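Local coordinates for protein flagellar assembly factor FliW (Geobacillus thermodenitrificans, PDB 5DMD) that probably acts as an anti-CsrA protein, binding CsrA to relieve its repression of translation, and also binds flagellin to take part in flagellum assembly, at residues A[44-48]-A[58-62]; A[67-72]-A[107-112]. The protein carries 1 engineered substitution. All blocks are in the same frame, centred on the assembly; numbering follows the deposited sequence.

Contact 1 (A[44-48]-A[58-62]); sequences PFIIL and FVLIE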
# COMPACT_ATOMS: atom_id res chain seq x y z
N PRO A 44 -3.95 12.91 0.52
CA PRO A 44 -3.63 11.81 1.45
C PRO A 44 -3.13 10.58 0.71
O PRO A 44 -3.16 9.47 1.27
CB PRO A 44 -4.98 11.53 2.14
CG PRO A 44 -5.90 12.65 1.72
CD PRO A 44 -5.40 13.11 0.40
N PHE A 45 -2.68 10.75 -0.52
CA PHE A 45 -2.34 9.63 -1.40
C PHE A 45 -0.84 9.52 -1.59
O PHE A 45 -0.14 10.52 -1.78
CB PHE A 45 -3.02 9.79 -2.76
CG PHE A 45 -4.50 10.01 -2.67
CD1 PHE A 45 -5.27 9.24 -1.82
CD2 PHE A 45 -5.11 11.00 -3.40
CE1 PHE A 45 -6.63 9.44 -1.72
CE2 PHE A 45 -6.47 11.21 -3.31
CZ PHE A 45 -7.22 10.43 -2.46
N ILE A 46 -0.35 8.28 -1.54
CA ILE A 46 1.05 7.94 -1.74
C ILE A 46 1.08 6.89 -2.85
O ILE A 46 0.24 5.99 -2.88
CB ILE A 46 1.67 7.35 -0.45
CG1 ILE A 46 1.45 8.27 0.75
CG2 ILE A 46 3.16 7.04 -0.65
CD1 ILE A 46 0.17 8.02 1.52
N ILE A 47 2.06 7.01 -3.76
CA ILE A 47 2.23 6.04 -4.84
C ILE A 47 3.28 5.01 -4.42
O ILE A 47 4.42 5.36 -4.09
CB ILE A 47 2.66 6.71 -6.15
CG1 ILE A 47 1.66 7.81 -6.53
CG2 ILE A 47 2.74 5.66 -7.26
CD1 ILE A 47 0.23 7.30 -6.65
N LEU A 48 2.89 3.73 -4.44
CA LEU A 48 3.85 2.64 -4.31
C LEU A 48 4.41 2.39 -5.71
O LEU A 48 3.76 1.75 -6.54
CB LEU A 48 3.15 1.41 -3.75
CG LEU A 48 4.04 0.19 -3.51
CD1 LEU A 48 5.06 0.48 -2.41
CD2 LEU A 48 3.18 -1.03 -3.18
N PHE A 58 0.99 1.86 -7.66
CA PHE A 58 -0.31 1.73 -7.01
C PHE A 58 -0.62 2.93 -6.13
O PHE A 58 0.28 3.52 -5.51
CB PHE A 58 -0.32 0.46 -6.14
CG PHE A 58 0.02 -0.79 -6.90
CD1 PHE A 58 1.34 -1.22 -7.01
CD2 PHE A 58 -0.98 -1.55 -7.49
CE1 PHE A 58 1.65 -2.38 -7.71
CE2 PHE A 58 -0.67 -2.72 -8.19
CZ PHE A 58 0.64 -3.13 -8.30
N VAL A 59 -1.90 3.30 -6.08
CA VAL A 59 -2.35 4.41 -5.24
C VAL A 59 -2.67 3.89 -3.85
O VAL A 59 -3.53 3.01 -3.70
CB VAL A 59 -3.58 5.10 -5.85
CG1 VAL A 59 -4.02 6.24 -4.96
CG2 VAL A 59 -3.27 5.59 -7.26
N LEU A 60 -2.01 4.45 -2.84
CA LEU A 60 -2.15 4.02 -1.46
C LEU A 60 -2.75 5.13 -0.62
O LEU A 60 -2.56 6.32 -0.89
CB LEU A 60 -0.79 3.67 -0.86
CG LEU A 60 -0.21 2.27 -1.06
CD1 LEU A 60 -0.30 1.79 -2.49
CD2 LEU A 60 1.25 2.30 -0.60
N ILE A 61 -3.47 4.74 0.43
CA ILE A 61 -3.83 5.63 1.52
C ILE A 61 -3.38 5.00 2.82
O ILE A 61 -3.25 3.77 2.92
CB ILE A 61 -5.34 5.94 1.61
CG1 ILE A 61 -6.16 4.65 1.74
CG2 ILE A 61 -5.81 6.74 0.41
CD1 ILE A 61 -7.59 4.88 2.26
N GLU A 62 -3.16 5.82 3.82
CA GLU A 62 -3.11 5.31 5.16
C GLU A 62 -4.54 4.96 5.58
O GLU A 62 -5.43 5.82 5.50
CB GLU A 62 -2.52 6.37 6.08
CG GLU A 62 -2.45 5.95 7.52
CD GLU A 62 -1.10 5.38 7.84
OE1 GLU A 62 -1.05 4.21 8.28
OE2 GLU A 62 -0.09 6.06 7.61
O HOH W 1 -3.42 8.59 3.52
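L60 and L48 meet at the apolar centre of this antiparallel pair: both methyls of L60 reach the CB of L48 from one side, with L60 CD1 3.7 Å from L48 CB. I46 lies directly across from L60 on the same face, and F58 follows at the far end, where its ring carbon CD1 approaches L48 CD2. The opposite face carries two further pairs. I61 puts CG2 against the edge of the F45 ring, in its plane, 3.4 Å from F45 CD1; with I61 CG1 lodged between the backbone N and the carbonyl carbon (chi1 56°), CG2 is the branch left to face the phenyl. P44 CD covers one face of that ring. Next along, I47 and V59 lie at a slant, tip methyl I47 CD1 3.9 Å from V59 CG2. Four backbone hydrogen bonds close two hydrogen-bonded pairs: I46 N to L60 O at 3.0 Å and L60 N to I46 O at 2.7 Å, then L48 N to F58 O at 2.8 Å and F58 N to L48 O at 3.0 Å. Between them, I47 CA points its hydrogen at F58 O. At the polar edge a water accepts from E62 N; its very short approach to P44 O leaves that second link doubtful. The strands form a twisted beta hairpin, 139° between their directions, inside a larger antiparallel sheet: I47 pairs with L38 of strand 34-39, V59 and I61 with L96 and V94 of strand 90-97, and the leucine face packs on F35, L37, Y93 and I95.

Contact 2 (A[67-72]-A[107-112]); sequences FPTYEI and ANLQAP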
# COMPACT_ATOMS: atom_id res chain seq x y z
N PHE A 67 -10.97 4.76 7.31
CA PHE A 67 -11.50 3.55 7.92
C PHE A 67 -11.00 3.54 9.35
O PHE A 67 -10.04 2.82 9.70
CB PHE A 67 -11.05 2.31 7.14
CG PHE A 67 -11.51 2.33 5.71
CD1 PHE A 67 -12.85 2.13 5.40
CD2 PHE A 67 -10.61 2.61 4.70
CE1 PHE A 67 -13.28 2.15 4.08
CE2 PHE A 67 -11.04 2.63 3.38
CZ PHE A 67 -12.37 2.41 3.08
N PRO A 68 -11.62 4.34 10.21
CA PRO A 68 -11.05 4.57 11.55
C PRO A 68 -11.01 3.36 12.44
O PRO A 68 -10.20 3.35 13.37
CB PRO A 68 -11.95 5.66 12.14
CG PRO A 68 -13.15 5.71 11.25
CD PRO A 68 -12.72 5.26 9.90
N THR A 69 -11.86 2.35 12.23
CA THR A 69 -11.83 1.15 13.05
C THR A 69 -11.02 0.02 12.43
O THR A 69 -11.06 -1.10 12.94
CB THR A 69 -13.25 0.65 13.35
OG1 THR A 69 -13.92 0.35 12.12
CG2 THR A 69 -14.03 1.68 14.13
N TYR A 70 -10.29 0.29 11.34
CA TYR A 70 -9.48 -0.75 10.71
C TYR A 70 -8.51 -1.34 11.73
O TYR A 70 -7.68 -0.62 12.29
CB TYR A 70 -8.69 -0.15 9.55
CG TYR A 70 -8.01 -1.17 8.66
CD1 TYR A 70 -8.71 -2.22 8.10
CD2 TYR A 70 -6.66 -1.05 8.36
CE1 TYR A 70 -8.08 -3.15 7.28
CE2 TYR A 70 -6.03 -1.96 7.54
CZ TYR A 70 -6.75 -3.00 6.99
OH TYR A 70 -6.11 -3.90 6.16
N GLU A 71 -8.64 -2.64 11.97
CA GLU A 71 -7.81 -3.32 12.95
C GLU A 71 -7.42 -4.67 12.38
O GLU A 71 -8.30 -5.45 11.99
CB GLU A 71 -8.57 -3.47 14.27
CG GLU A 71 -7.72 -3.87 15.46
CD GLU A 71 -8.55 -4.12 16.70
OE1 GLU A 71 -8.44 -5.22 17.28
OE2 GLU A 71 -9.31 -3.21 17.10
N ILE A 72 -6.12 -4.94 12.32
CA ILE A 72 -5.62 -6.19 11.77
C ILE A 72 -4.69 -6.84 12.78
O ILE A 72 -4.15 -6.19 13.68
CB ILE A 72 -4.92 -6.01 10.40
CG1 ILE A 72 -3.59 -5.27 10.58
CG2 ILE A 72 -5.83 -5.27 9.43
CD1 ILE A 72 -2.80 -5.12 9.29
N ALA A 107 -11.26 0.70 -1.40
CA ALA A 107 -9.99 0.20 -0.89
C ALA A 107 -10.09 -1.30 -0.62
O ALA A 107 -11.14 -1.81 -0.24
CB ALA A 107 -9.63 0.90 0.42
N ASN A 108 -8.97 -2.00 -0.82
CA ASN A 108 -8.86 -3.42 -0.48
C ASN A 108 -8.34 -3.53 0.94
O ASN A 108 -7.13 -3.47 1.18
CB ASN A 108 -7.98 -4.17 -1.48
CG ASN A 108 -7.97 -5.68 -1.23
OD1 ASN A 108 -8.23 -6.14 -0.11
ND2 ASN A 108 -7.69 -6.46 -2.27
N LEU A 109 -9.26 -3.68 1.90
CA LEU A 109 -8.89 -3.83 3.30
C LEU A 109 -8.41 -5.24 3.64
O LEU A 109 -7.81 -5.44 4.71
CB LEU A 109 -10.06 -3.43 4.20
CG LEU A 109 -10.57 -2.00 3.99
CD1 LEU A 109 -11.63 -1.68 5.03
CD2 LEU A 109 -9.43 -0.99 4.03
N GLN A 110 -8.63 -6.22 2.76
CA GLN A 110 -8.15 -7.58 3.01
C GLN A 110 -6.65 -7.72 2.83
O GLN A 110 -6.06 -8.63 3.41
CB GLN A 110 -8.85 -8.57 2.08
CG GLN A 110 -8.64 -10.03 2.45
CD GLN A 110 -9.03 -11.00 1.34
OE1 GLN A 110 -9.71 -10.63 0.39
NE2 GLN A 110 -8.60 -12.25 1.48
N ALA A 111 -6.01 -6.84 2.05
CA ALA A 111 -4.62 -7.04 1.63
C ALA A 111 -3.79 -5.78 1.83
O ALA A 111 -3.31 -5.18 0.86
CB ALA A 111 -4.55 -7.54 0.19
N PRO A 112 -3.55 -5.39 3.07
CA PRO A 112 -2.75 -4.18 3.32
C PRO A 112 -1.28 -4.35 2.96
O PRO A 112 -0.72 -5.45 2.97
CB PRO A 112 -2.92 -3.96 4.84
CG PRO A 112 -3.11 -5.33 5.38
CD PRO A 112 -3.94 -6.05 4.33
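Y70 and L109 hold their CA atoms 8.0 Å apart, too far for backbone pairing, as a type I turn from F67 to Y70, closed by Y70 N to F67 O, faces the irregular part of strand 106-116. Side chains fill the gap. L109 is wedged between two aromatic rings: its CD1 sits over a face of F67 in a CH-pi contact, 4.1 Å from the ring centroid and 15° off the normal, while CD2 lies over one face of Y70, displaced toward the rim. The CB of A107 touches F67 at CE2, 3.7 Å away. Y70 reaches across with CG anti to its backbone N (chi1 -169°) and donates its hydroxyl, OH to L109 O, 2.7 Å; the donor stands 24° out of the carbonyl plane, and the same oxygen lies at the edge of the Y70 ring. P112 CG presses on Y70 OH at 3.4 Å and also touches I72 CD1. V94 and Y132 also pack on Y70. The chemistry is thus a largely apolar, buried interface with one polar link, in which a tyrosine hydroxyl and a main-chain carbonyl satisfy each other and tie the 67-72 loop to the strand.

Contact 1 closes before contact 2 opens along the chain, and the loop 67-72 follows soon after strand 57-61. Their centres lie 14 Å apart, yet they touch: I61 CD1 packs against F67 CE2 at 4.3 Å, so the end of strand 57-61 meets the first residue of the 67-72 segment. Both reach the same antiparallel sheet, in which strand 90-97 lies between strand 57-61 of contact 1 and strand 106-116 of contact 2, pairing with both; V94 and L96 have neighbours in both contacts. Contact 1 joins neighbouring strands locally, whereas contact 2 bridges 34 residues, so the hairpin and the distant loop pack against a common strand of this monomeric protein's sheet.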